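Local structure of flavodoxin (Fusobacterium nucleatum, 6OHK) at residues G16-I21 with V55-Q60; E26-K31 with K156-W161; V61-A64 with W68-N71; L143-E148 with N152-R157. The protein binds flavin mononucleotide for electron transfer and probably serves as a low-potential electron donor to a number of redox enzymes. The protein carries 1 engineered substitution. All blocks are in the same frame, centred on the assembly; numbering follows the deposited sequence.

How the contacts relate
Near the N terminus, contact 1 closes the first loop, joining the start of helix 17-28 to the end of strand 51-59. Segment 26-31 lies inside that loop but pairs with 156-161, so contact 2 crosses contact 1 and nearly spans the chain. Contact 3, the short connection from strand 63-64 into helix 66-69, follows contact 1 in series and nests within contact 2. Contact 4 joins strand 139-145 to helix 154-166 and shares Lys156 and Arg157 with contact 2. Contacts 1, 3 and 4 all reach the central sheet and touch the flavin mononucleotide, whereas contact 2 ties two helices together, its centre about 25 Å from that of contact 3.

Contact 1. Residues G16-I21 with V55-Q60. Engineered in segment 16-21: Gly16 (natural residue Lys). With FMN (flavin mononucleotide), chain B.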
# COMPACT_ATOMS: atom_id res chain seq x y z
N GLY A 16 5.60 8.35 12.21
CA GLY A 16 4.76 9.38 11.66
C GLY A 16 4.91 9.66 10.20
O GLY A 16 4.07 10.36 9.63
N THR A 17 5.93 9.13 9.54
CA THR A 17 6.12 9.47 8.13
C THR A 17 4.93 9.03 7.31
O THR A 17 4.46 9.74 6.41
CB THR A 17 7.38 8.79 7.59
OG1 THR A 17 8.49 9.00 8.48
CG2 THR A 17 7.74 9.33 6.23
N THR A 18 4.43 7.83 7.59
CA THR A 18 3.31 7.28 6.83
C THR A 18 2.08 8.16 6.93
O THR A 18 1.28 8.21 5.97
CB THR A 18 3.04 5.85 7.29
OG1 THR A 18 4.18 5.03 7.04
CG2 THR A 18 1.93 5.24 6.50
N VAL A 19 1.86 8.83 8.06
CA VAL A 19 0.70 9.71 8.21
C VAL A 19 0.71 10.78 7.13
O VAL A 19 -0.33 11.12 6.55
CB VAL A 19 0.68 10.34 9.62
CG1 VAL A 19 -0.42 11.42 9.75
CG2 VAL A 19 0.52 9.28 10.68
N GLY A 20 1.88 11.36 6.88
CA GLY A 20 1.98 12.37 5.87
C GLY A 20 1.65 11.84 4.50
O GLY A 20 1.02 12.53 3.70
N ILE A 21 2.09 10.61 4.20
CA ILE A 21 1.77 9.98 2.93
C ILE A 21 0.26 9.79 2.81
O ILE A 21 -0.33 10.04 1.75
CB ILE A 21 2.53 8.65 2.78
CG1 ILE A 21 4.02 8.84 2.52
CG2 ILE A 21 1.89 7.74 1.75
CD1 ILE A 21 4.46 10.05 1.84
N VAL A 55 -1.38 0.63 3.31
CA VAL A 55 -0.13 1.39 3.39
C VAL A 55 0.67 0.90 4.59
O VAL A 55 0.15 0.82 5.71
CB VAL A 55 -0.43 2.89 3.56
CG1 VAL A 55 0.87 3.69 3.51
CG2 VAL A 55 -1.46 3.38 2.55
N THR A 56 1.95 0.62 4.38
CA THR A 56 2.82 0.27 5.50
C THR A 56 4.25 0.75 5.28
O THR A 56 4.78 0.60 4.18
CB THR A 56 2.82 -1.24 5.79
OG1 THR A 56 3.53 -1.50 7.01
CG2 THR A 56 3.41 -2.06 4.64
N PRO A 57 4.90 1.27 6.31
CA PRO A 57 6.36 1.32 6.32
C PRO A 57 6.94 -0.07 6.53
O PRO A 57 6.25 -1.03 6.84
CB PRO A 57 6.65 2.24 7.50
CG PRO A 57 5.54 1.90 8.49
CD PRO A 57 4.32 1.67 7.61
N THR A 58 8.24 -0.18 6.36
CA THR A 58 8.94 -1.46 6.48
C THR A 58 9.87 -1.40 7.68
O THR A 58 10.58 -0.41 7.89
CB THR A 58 9.79 -1.67 5.24
OG1 THR A 58 9.05 -1.28 4.08
CG2 THR A 58 10.36 -3.06 5.15
N TYR A 59 9.89 -2.50 8.42
CA TYR A 59 10.75 -2.65 9.59
C TYR A 59 11.22 -4.10 9.63
O TYR A 59 10.73 -4.96 8.89
CB TYR A 59 10.00 -2.29 10.88
CG TYR A 59 9.79 -0.80 11.02
CD1 TYR A 59 10.84 0.01 11.39
CD2 TYR A 59 8.58 -0.19 10.69
CE1 TYR A 59 10.69 1.36 11.47
CE2 TYR A 59 8.43 1.16 10.79
CZ TYR A 59 9.48 1.94 11.18
OH TYR A 59 9.44 3.31 11.29
N GLN A 60 12.20 -4.39 10.50
CA GLN A 60 12.56 -5.79 10.81
C GLN A 60 12.92 -6.59 9.55
O GLN A 60 12.44 -7.71 9.33
CB GLN A 60 11.43 -6.49 11.57
CG GLN A 60 11.13 -5.91 12.92
CD GLN A 60 12.17 -6.30 13.95
OE1 GLN A 60 12.66 -7.43 13.98
NE2 GLN A 60 12.53 -5.35 14.82
N1 FMN B . 12.98 0.48 5.15
C2 FMN B . 12.97 -0.53 4.17
O2 FMN B . 12.75 -0.28 3.03
N3 FMN B . 13.27 -1.87 4.59
C4 FMN B . 13.57 -2.25 5.87
O4 FMN B . 13.80 -3.42 6.10
C4A FMN B . 13.59 -1.21 6.84
N5 FMN B . 13.90 -1.53 8.16
C5A FMN B . 13.97 -0.43 9.06
C6 FMN B . 14.41 -0.68 10.37
C7 FMN B . 14.47 0.36 11.29
C7M FMN B . 14.89 -0.07 12.70
C8 FMN B . 14.21 1.66 10.89
C8M FMN B . 14.25 2.76 11.93
C9 FMN B . 13.78 1.91 9.59
C9A FMN B . 13.69 0.88 8.68
N10 FMN B . 13.25 1.16 7.33
C10 FMN B . 13.27 0.11 6.43
C1' FMN B . 12.92 2.52 6.91
C2' FMN B . 11.49 2.93 7.38
O2' FMN B . 10.49 2.06 6.86
C3' FMN B . 11.18 4.34 6.86
O3' FMN B . 12.03 5.23 7.56
C4' FMN B . 9.73 4.81 6.97
O4' FMN B . 9.62 6.07 6.31
C5' FMN B . 9.25 4.94 8.41
O5' FMN B . 7.85 5.20 8.37
P FMN B . 7.07 5.64 9.70
O1P FMN B . 5.65 5.83 9.22
O2P FMN B . 7.19 4.59 10.76
O3P FMN B . 7.70 6.96 10.17
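Thr18, in the first turn of helix 17-28, packs on Val55 and Pro57 of strand 51-59, joining the phosphate-binding loop and helix of the flavodoxin fold to the central parallel sheet. The apolar part is small: Thr18 CG2 sits 3.5 Å from Val55 CG1 as the two side chains slide past each other in opposite directions, and Pro57 crosses Thr18 at about a right angle. No hydrogen bond links the segments directly, so the cofactor supplies the polar bridge.

Four bonds from the helix start grip two of the phosphate oxygens. Thr17 N and OG1 both donate to O3P, and Thr18 N and OG1 both donate to O1P, with the Thr18 OG1-O1P distance 2.7 Å. Each hydroxyl stands beside its own backbone N (chi1 -62° in Thr18), which is why amide and hydroxyl converge on one oxygen. The helix dipole probably helps to offset the phosphate charge. Engineered Gly16, Lys in the natural protein, holds the N-cap position; Thr13 and Thr15 just before it also bond the cofactor.

The end of strand 51-59 meets the ribityl chain, the flavin and a third phosphate oxygen. Thr58 N donates to ribityl O2' at 3.2 Å, and O2' returns a bond to Thr58 O at 2.7 Å. Thr58 CG2 reaches flavin N3 at 3.2 Å. Tyr59 CD1 lies 3.6 Å from flavin C7, while Tyr59 OH donates to O2P at 2.6 Å, with O2P in the plane of the phenol ring, at its edge.

Contact 2. Residues E26-K31 with K156-W161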
# COMPACT_ATOMS: atom_id res chain seq x y z
N GLU A 26 -5.08 11.22 0.59
CA GLU A 26 -6.41 11.78 0.83
C GLU A 26 -6.62 13.04 0.01
O GLU A 26 -7.72 13.27 -0.52
CB GLU A 26 -6.60 12.07 2.31
CG GLU A 26 -6.72 10.82 3.16
CD GLU A 26 -6.98 11.14 4.61
OE1 GLU A 26 -6.99 12.34 4.98
OE2 GLU A 26 -7.16 10.21 5.42
N PHE A 27 -5.60 13.89 -0.09
CA PHE A 27 -5.74 15.09 -0.90
C PHE A 27 -5.99 14.76 -2.35
O PHE A 27 -6.85 15.37 -3.00
CB PHE A 27 -4.51 15.99 -0.73
CG PHE A 27 -4.62 17.24 -1.54
CD1 PHE A 27 -5.28 18.32 -1.06
CD2 PHE A 27 -4.12 17.28 -2.81
CE1 PHE A 27 -5.42 19.48 -1.86
CE2 PHE A 27 -4.26 18.41 -3.60
CZ PHE A 27 -4.92 19.48 -3.11
N PHE A 28 -5.27 13.80 -2.91
CA PHE A 28 -5.52 13.42 -4.30
C PHE A 28 -6.89 12.80 -4.48
O PHE A 28 -7.45 12.87 -5.60
CB PHE A 28 -4.45 12.48 -4.81
CG PHE A 28 -3.14 13.14 -5.08
CD1 PHE A 28 -3.03 14.09 -6.10
CD2 PHE A 28 -2.01 12.81 -4.34
CE1 PHE A 28 -1.81 14.70 -6.34
CE2 PHE A 28 -0.80 13.42 -4.59
CZ PHE A 28 -0.69 14.36 -5.59
N LEU A 29 -7.47 12.23 -3.43
CA LEU A 29 -8.85 11.71 -3.44
C LEU A 29 -9.86 12.72 -2.87
O LEU A 29 -10.95 12.32 -2.41
CB LEU A 29 -8.93 10.46 -2.58
CG LEU A 29 -8.10 9.30 -3.03
CD1 LEU A 29 -8.12 8.22 -1.97
CD2 LEU A 29 -8.58 8.76 -4.37
N LYS A 30 -9.54 14.01 -2.93
CA LYS A 30 -10.37 15.02 -2.26
C LYS A 30 -11.84 14.91 -2.65
O LYS A 30 -12.72 15.10 -1.81
CB LYS A 30 -9.91 16.44 -2.66
CG LYS A 30 -8.70 17.00 -1.95
CD LYS A 30 -8.95 18.39 -1.38
CE LYS A 30 -9.36 18.32 0.08
NZ LYS A 30 -8.25 17.78 0.92
N LYS A 31 -12.12 14.70 -3.93
CA LYS A 31 -13.48 14.71 -4.48
C LYS A 31 -14.13 13.33 -4.53
O LYS A 31 -15.22 13.19 -5.11
CB LYS A 31 -13.44 15.25 -5.92
CG LYS A 31 -12.88 16.65 -6.09
CD LYS A 31 -13.24 17.58 -4.94
CE LYS A 31 -14.75 17.76 -4.78
NZ LYS A 31 -15.08 18.42 -3.49
N LYS A 156 4.48 13.41 -7.02
CA LYS A 156 4.17 12.91 -8.35
C LYS A 156 3.97 11.41 -8.34
O LYS A 156 3.10 10.87 -9.05
CB LYS A 156 5.25 13.31 -9.35
CG LYS A 156 5.06 12.72 -10.74
CD LYS A 156 6.11 13.23 -11.71
CE LYS A 156 5.53 13.45 -13.09
NZ LYS A 156 4.94 12.21 -13.66
N ARG A 157 4.78 10.70 -7.55
CA ARG A 157 4.60 9.25 -7.48
C ARG A 157 3.20 8.90 -7.00
O ARG A 157 2.52 8.05 -7.61
CB ARG A 157 5.64 8.61 -6.58
CG ARG A 157 7.01 8.47 -7.22
CD ARG A 157 8.06 7.97 -6.27
NE ARG A 157 9.27 7.61 -6.98
CZ ARG A 157 10.43 7.33 -6.38
NH1 ARG A 157 10.57 7.46 -5.08
NH2 ARG A 157 11.44 6.92 -7.11
N ILE A 158 2.74 9.56 -5.96
CA ILE A 158 1.40 9.29 -5.44
C ILE A 158 0.34 9.73 -6.44
O ILE A 158 -0.61 8.99 -6.71
CB ILE A 158 1.20 9.97 -4.07
CG1 ILE A 158 2.13 9.36 -3.02
CG2 ILE A 158 -0.27 9.86 -3.64
CD1 ILE A 158 2.07 10.07 -1.69
N GLY A 159 0.43 10.96 -6.96
CA GLY A 159 -0.61 11.44 -7.86
C GLY A 159 -0.77 10.57 -9.08
O GLY A 159 -1.88 10.25 -9.50
N ASP A 160 0.35 10.18 -9.69
CA ASP A 160 0.27 9.32 -10.85
C ASP A 160 -0.33 7.97 -10.50
O ASP A 160 -1.09 7.39 -11.27
CB ASP A 160 1.67 9.06 -11.41
CG ASP A 160 2.28 10.26 -12.11
OD1 ASP A 160 1.59 11.28 -12.34
OD2 ASP A 160 3.49 10.14 -12.43
N TRP A 161 0.04 7.43 -9.33
CA TRP A 161 -0.45 6.11 -8.94
C TRP A 161 -1.95 6.13 -8.64
O TRP A 161 -2.68 5.22 -9.03
CB TRP A 161 0.35 5.67 -7.71
CG TRP A 161 0.10 4.30 -7.23
CD1 TRP A 161 0.57 3.15 -7.78
CD2 TRP A 161 -0.65 3.91 -6.07
NE1 TRP A 161 0.18 2.07 -7.04
CE2 TRP A 161 -0.58 2.50 -5.99
CE3 TRP A 161 -1.37 4.60 -5.11
CZ2 TRP A 161 -1.17 1.79 -4.96
CZ3 TRP A 161 -1.97 3.87 -4.09
CH2 TRP A 161 -1.86 2.49 -4.04
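Phe28, at the end of helix 17-28, lays its ring on the backbone of helix 154-166 at Gly159, where the helices come within 6.4 Å between the CA atoms of Phe28 and Gly159. The CB of Phe28 points at the other helix, and with CG beside the backbone N (chi1 -73°) the ring extends across the gap. CG itself is 4.1 Å from Gly159 CA. Beyond it, CD2 meets Ile158 CG2 at 3.5 Å, an oblique approach in which the two side chains cross at about a right angle. CE2 follows, 3.6 Å from Gly159 N, and CZ at the tip is 3.7 Å from Gly159 CA. On the other branch, CD1 and CE1 also look onto Gly159 CA. That carbon lies over the ring centre, only 9° off the ring normal, a CH-pi contact over the face. The CB atoms of Lys156 and Asp160 point away from segment 26-31, and the two residues form a salt bridge along their own helix in which Lys156 NZ meets the syn lone pair of Asp160 OD2. Since no hydrogen bond crosses between the segments, the contact rests on dispersion and CH-pi attraction, and the close approach is consistent with the absence of a side chain at Gly159, whose CA lies under the ring centre.

Contact 3. Residues V61-A64 with W68-N71; sequences VGEA and WMNN. With FMN (flavin mononucleotide), chain B.
Two flat side-chain groups frame this contact, the Trp68 indole, which Ala64 CB approaches obliquely, and the Glu63 carboxylate, which has Met69 CE over one face, 4.0 Å from Glu63 CD. A third flat group, the flavin, receives a bond at its O4 edge from Gly62 N at 3.1 Å, with a bent N-H...O angle of 137°. The arrangement belongs to the flavin-binding loop that follows strand 51-59 in the flavodoxin fold, here continuing into the short helix 66-69. Ala64 CB touches two side chains of that helix, 3.8 Å from Trp68 CB and equally far from Met69 SD. The indole itself leads away from Ala64 into the interior, where Val55 O accepts the bond from its NE1 and Leu54 and Leu107 help to enclose it. Met69 reaches back over Glu63 and Ala64 because its chain bends twice (chi2 -59°, chi3 -68°), crossing Glu63 at about a right angle and placing its sulfur at Ala64 and its methyl at the Glu63 side chain. Its SD stands 3.5 Å from Ala64 N, a buried amide that finds no hydrogen-bonding partner in the model. Nearest of all, Met69 CG comes within 3.3 Å of Ala64 O.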
# COMPACT_ATOMS: atom_id res chain seq x y z
N VAL A 61 13.74 -6.01 8.69
CA VAL A 61 14.27 -6.72 7.52
C VAL A 61 13.13 -7.14 6.61
O VAL A 61 12.96 -8.33 6.28
CB VAL A 61 15.17 -7.91 7.89
CG1 VAL A 61 16.07 -8.24 6.71
CG2 VAL A 61 16.00 -7.60 9.13
N GLY A 62 12.37 -6.17 6.15
CA GLY A 62 11.39 -6.40 5.13
C GLY A 62 10.00 -6.76 5.62
O GLY A 62 9.15 -7.12 4.80
N GLU A 63 9.73 -6.64 6.89
CA GLU A 63 8.38 -6.86 7.40
C GLU A 63 7.55 -5.59 7.28
O GLU A 63 8.08 -4.48 7.16
CB GLU A 63 8.40 -7.30 8.86
CG GLU A 63 9.02 -8.66 9.07
CD GLU A 63 8.94 -9.14 10.51
OE1 GLU A 63 8.42 -8.42 11.38
OE2 GLU A 63 9.43 -10.26 10.78
N ALA A 64 6.24 -5.76 7.35
CA ALA A 64 5.35 -4.62 7.53
C ALA A 64 5.45 -4.13 8.98
O ALA A 64 6.08 -4.77 9.83
CB ALA A 64 3.92 -5.03 7.19
N TRP A 68 0.32 -4.33 11.30
CA TRP A 68 -0.07 -5.21 10.20
C TRP A 68 0.34 -6.65 10.50
O TRP A 68 -0.48 -7.57 10.35
CB TRP A 68 0.58 -4.75 8.89
CG TRP A 68 -0.07 -3.62 8.20
CD1 TRP A 68 0.45 -2.37 8.02
CD2 TRP A 68 -1.35 -3.63 7.59
NE1 TRP A 68 -0.45 -1.60 7.30
CE2 TRP A 68 -1.56 -2.36 7.02
CE3 TRP A 68 -2.34 -4.60 7.45
CZ2 TRP A 68 -2.70 -2.05 6.31
CZ3 TRP A 68 -3.47 -4.29 6.75
CH2 TRP A 68 -3.65 -3.02 6.20
N MET A 69 1.59 -6.88 10.92
CA MET A 69 2.06 -8.25 11.12
C MET A 69 1.19 -8.98 12.13
O MET A 69 0.87 -10.16 11.95
CB MET A 69 3.53 -8.24 11.55
CG MET A 69 4.48 -7.60 10.55
SD MET A 69 4.48 -8.37 8.90
CE MET A 69 5.19 -9.96 9.24
N ASN A 70 0.78 -8.29 13.18
CA ASN A 70 -0.02 -8.93 14.22
C ASN A 70 -1.41 -9.28 13.73
O ASN A 70 -2.10 -10.10 14.36
CB ASN A 70 -0.13 -8.01 15.43
CG ASN A 70 1.15 -7.89 16.20
OD1 ASN A 70 2.04 -8.71 16.06
ND2 ASN A 70 1.26 -6.83 16.98
N ASN A 71 -1.86 -8.67 12.63
CA ASN A 71 -3.19 -8.86 12.09
C ASN A 71 -3.20 -9.69 10.83
O ASN A 71 -4.25 -9.76 10.18
CB ASN A 71 -3.84 -7.50 11.84
CG ASN A 71 -4.40 -6.94 13.09
OD1 ASN A 71 -5.34 -7.54 13.63
ND2 ASN A 71 -3.91 -5.82 13.56
N1 FMN B . 12.98 0.48 5.15
C2 FMN B . 12.97 -0.53 4.17
O2 FMN B . 12.75 -0.28 3.03
N3 FMN B . 13.27 -1.87 4.59
C4 FMN B . 13.57 -2.25 5.87
O4 FMN B . 13.80 -3.42 6.10
C4A FMN B . 13.59 -1.21 6.84
N5 FMN B . 13.90 -1.53 8.16
C5A FMN B . 13.97 -0.43 9.06
C6 FMN B . 14.41 -0.68 10.37
C7 FMN B . 14.47 0.36 11.29
C7M FMN B . 14.89 -0.07 12.70
C8 FMN B . 14.21 1.66 10.89
C8M FMN B . 14.25 2.76 11.93
C9 FMN B . 13.78 1.91 9.59
C9A FMN B . 13.69 0.88 8.68
N10 FMN B . 13.25 1.16 7.33
C10 FMN B . 13.27 0.11 6.43
C1' FMN B . 12.92 2.52 6.91
C2' FMN B . 11.49 2.93 7.38
O2' FMN B . 10.49 2.06 6.86
C3' FMN B . 11.18 4.34 6.86
O3' FMN B . 12.03 5.23 7.56
C4' FMN B . 9.73 4.81 6.97
O4' FMN B . 9.62 6.07 6.31
C5' FMN B . 9.25 4.94 8.41
O5' FMN B . 7.85 5.20 8.37
P FMN B . 7.07 5.64 9.70
O1P FMN B . 5.65 5.83 9.22
O2P FMN B . 7.19 4.59 10.76
O3P FMN B . 7.70 6.96 10.17

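Contact 4. Residues L143-E148 with N152-R157; sequences LALDEE and NLTPKR. With FMN (flavin mononucleotide), chain B.
Leu143 begins the contact on strand 139-145, its CD1 4.0 Å from Arg157 CB of the helix that follows. Ala144 O then lies over one face of the Arg157 guanidinium, 4.0 Å from NH1, while Leu153 CD1 lies over the opposite face, offset toward the rim; Ala144 O takes a hydrogen bond from Tyr127 OH. Leu145 CD2 packs 3.9 Å from Arg157 CB as the two side chains slide past each other in opposite directions. At Asp146 the contact turns polar: its backbone N donates to a water that also accepts from Arg157 NH1 at 2.9 Å and donates to Thr154 OG1 at 2.8 Å. One water thus joins loop and helix at three points, and Gln150 OE1 is a further partner of Arg157 NH1. Glu147, its chain bent at chi2 (-76°), curls back so that OE2 accepts the Thr154 OG1 proton at 2.7 Å on the anti lone pair, leaving that hydroxyl both donor and acceptor. Glu148 turns instead to the cofactor, its OE2 receiving the FMN O3' hydroxyl at 2.7 Å. Strand, ligand-binding loop and returning helix together make up the C-terminal beta-alpha unit of the flavodoxin fold.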
# COMPACT_ATOMS: atom_id res chain seq x y z
N LEU A 143 3.11 0.89 -4.93
CA LEU A 143 3.82 2.15 -4.91
C LEU A 143 4.90 2.11 -3.86
O LEU A 143 4.62 1.80 -2.69
CB LEU A 143 2.83 3.26 -4.59
CG LEU A 143 3.36 4.67 -4.61
CD1 LEU A 143 3.90 5.03 -5.99
CD2 LEU A 143 2.32 5.62 -4.15
N ALA A 144 6.14 2.41 -4.25
CA ALA A 144 7.30 2.33 -3.36
C ALA A 144 7.81 3.73 -3.09
O ALA A 144 8.27 4.42 -4.01
CB ALA A 144 8.37 1.45 -4.01
N LEU A 145 7.69 4.18 -1.86
CA LEU A 145 8.06 5.54 -1.51
C LEU A 145 9.30 5.53 -0.63
O LEU A 145 9.50 4.62 0.18
CB LEU A 145 6.92 6.27 -0.81
CG LEU A 145 5.64 6.35 -1.65
CD1 LEU A 145 4.52 6.94 -0.84
CD2 LEU A 145 5.86 7.15 -2.92
N ASP A 146 10.13 6.56 -0.79
CA ASP A 146 11.34 6.69 0.03
C ASP A 146 11.42 8.15 0.43
O ASP A 146 11.90 8.99 -0.32
CB ASP A 146 12.57 6.24 -0.74
CG ASP A 146 13.84 6.27 0.09
OD1 ASP A 146 13.89 7.00 1.10
OD2 ASP A 146 14.80 5.55 -0.30
N GLU A 147 10.91 8.46 1.61
CA GLU A 147 10.91 9.83 2.11
C GLU A 147 12.26 10.25 2.64
O GLU A 147 12.51 11.45 2.79
CB GLU A 147 9.83 9.97 3.20
CG GLU A 147 8.44 10.10 2.66
CD GLU A 147 8.23 11.50 2.11
OE1 GLU A 147 8.48 12.50 2.83
OE2 GLU A 147 7.90 11.64 0.93
N GLU A 148 13.13 9.30 2.97
CA GLU A 148 14.45 9.65 3.47
C GLU A 148 15.34 10.14 2.34
O GLU A 148 16.12 11.10 2.52
CB GLU A 148 15.06 8.45 4.18
CG GLU A 148 14.26 8.06 5.46
CD GLU A 148 14.95 6.98 6.25
OE1 GLU A 148 16.11 7.20 6.64
OE2 GLU A 148 14.36 5.90 6.45
N ASN A 152 11.29 14.39 -2.68
CA ASN A 152 10.75 15.29 -3.68
C ASN A 152 9.97 14.57 -4.75
O ASN A 152 9.18 15.21 -5.46
CB ASN A 152 11.85 16.11 -4.32
CG ASN A 152 12.47 17.09 -3.35
OD1 ASN A 152 11.81 17.57 -2.42
ND2 ASN A 152 13.74 17.40 -3.57
N LEU A 153 10.18 13.27 -4.89
CA LEU A 153 9.47 12.47 -5.87
C LEU A 153 8.13 11.98 -5.37
O LEU A 153 7.32 11.52 -6.17
CB LEU A 153 10.33 11.27 -6.26
CG LEU A 153 11.70 11.60 -6.87
CD1 LEU A 153 12.42 10.37 -7.36
CD2 LEU A 153 11.60 12.63 -7.99
N THR A 154 7.86 12.10 -4.09
CA THR A 154 6.66 11.47 -3.53
C THR A 154 5.39 12.06 -4.10
O THR A 154 4.49 11.27 -4.47
CB THR A 154 6.72 11.55 -2.01
OG1 THR A 154 7.72 10.63 -1.57
CG2 THR A 154 5.37 11.18 -1.39
N PRO A 155 5.22 13.38 -4.18
CA PRO A 155 3.92 13.87 -4.67
C PRO A 155 3.56 13.37 -6.05
O PRO A 155 2.40 12.96 -6.28
CB PRO A 155 4.08 15.40 -4.62
CG PRO A 155 5.08 15.61 -3.54
CD PRO A 155 6.04 14.45 -3.60
N LYS A 156 4.48 13.41 -7.02
CA LYS A 156 4.17 12.91 -8.35
C LYS A 156 3.97 11.41 -8.34
O LYS A 156 3.10 10.87 -9.05
CB LYS A 156 5.25 13.31 -9.35
CG LYS A 156 5.06 12.72 -10.74
CD LYS A 156 6.11 13.23 -11.71
CE LYS A 156 5.53 13.45 -13.09
NZ LYS A 156 4.94 12.21 -13.66
N ARG A 157 4.78 10.70 -7.55
CA ARG A 157 4.60 9.25 -7.48
C ARG A 157 3.20 8.90 -7.00
O ARG A 157 2.52 8.05 -7.61
CB ARG A 157 5.64 8.61 -6.58
CG ARG A 157 7.01 8.47 -7.22
CD ARG A 157 8.06 7.97 -6.27
NE ARG A 157 9.27 7.61 -6.98
CZ ARG A 157 10.43 7.33 -6.38
NH1 ARG A 157 10.57 7.46 -5.08
NH2 ARG A 157 11.44 6.92 -7.11
N1 FMN B . 12.98 0.48 5.15
C2 FMN B . 12.97 -0.53 4.17
O2 FMN B . 12.75 -0.28 3.03
N3 FMN B . 13.27 -1.87 4.59
C4 FMN B . 13.57 -2.25 5.87
O4 FMN B . 13.80 -3.42 6.10
C4A FMN B . 13.59 -1.21 6.84
N5 FMN B . 13.90 -1.53 8.16
C5A FMN B . 13.97 -0.43 9.06
C6 FMN B . 14.41 -0.68 10.37
C7 FMN B . 14.47 0.36 11.29
C7M FMN B . 14.89 -0.07 12.70
C8 FMN B . 14.21 1.66 10.89
C8M FMN B . 14.25 2.76 11.93
C9 FMN B . 13.78 1.91 9.59
C9A FMN B . 13.69 0.88 8.68
N10 FMN B . 13.25 1.16 7.33
C10 FMN B . 13.27 0.11 6.43
C1' FMN B . 12.92 2.52 6.91
C2' FMN B . 11.49 2.93 7.38
O2' FMN B . 10.49 2.06 6.86
C3' FMN B . 11.18 4.34 6.86
O3' FMN B . 12.03 5.23 7.56
C4' FMN B . 9.73 4.81 6.97
O4' FMN B . 9.62 6.07 6.31
C5' FMN B . 9.25 4.94 8.41
O5' FMN B . 7.85 5.20 8.37
P FMN B . 7.07 5.64 9.70
O1P FMN B . 5.65 5.83 9.22
O2P FMN B . 7.19 4.59 10.76
O3P FMN B . 7.70 6.96 10.17
O HOH W 1 9.51 8.85 -2.72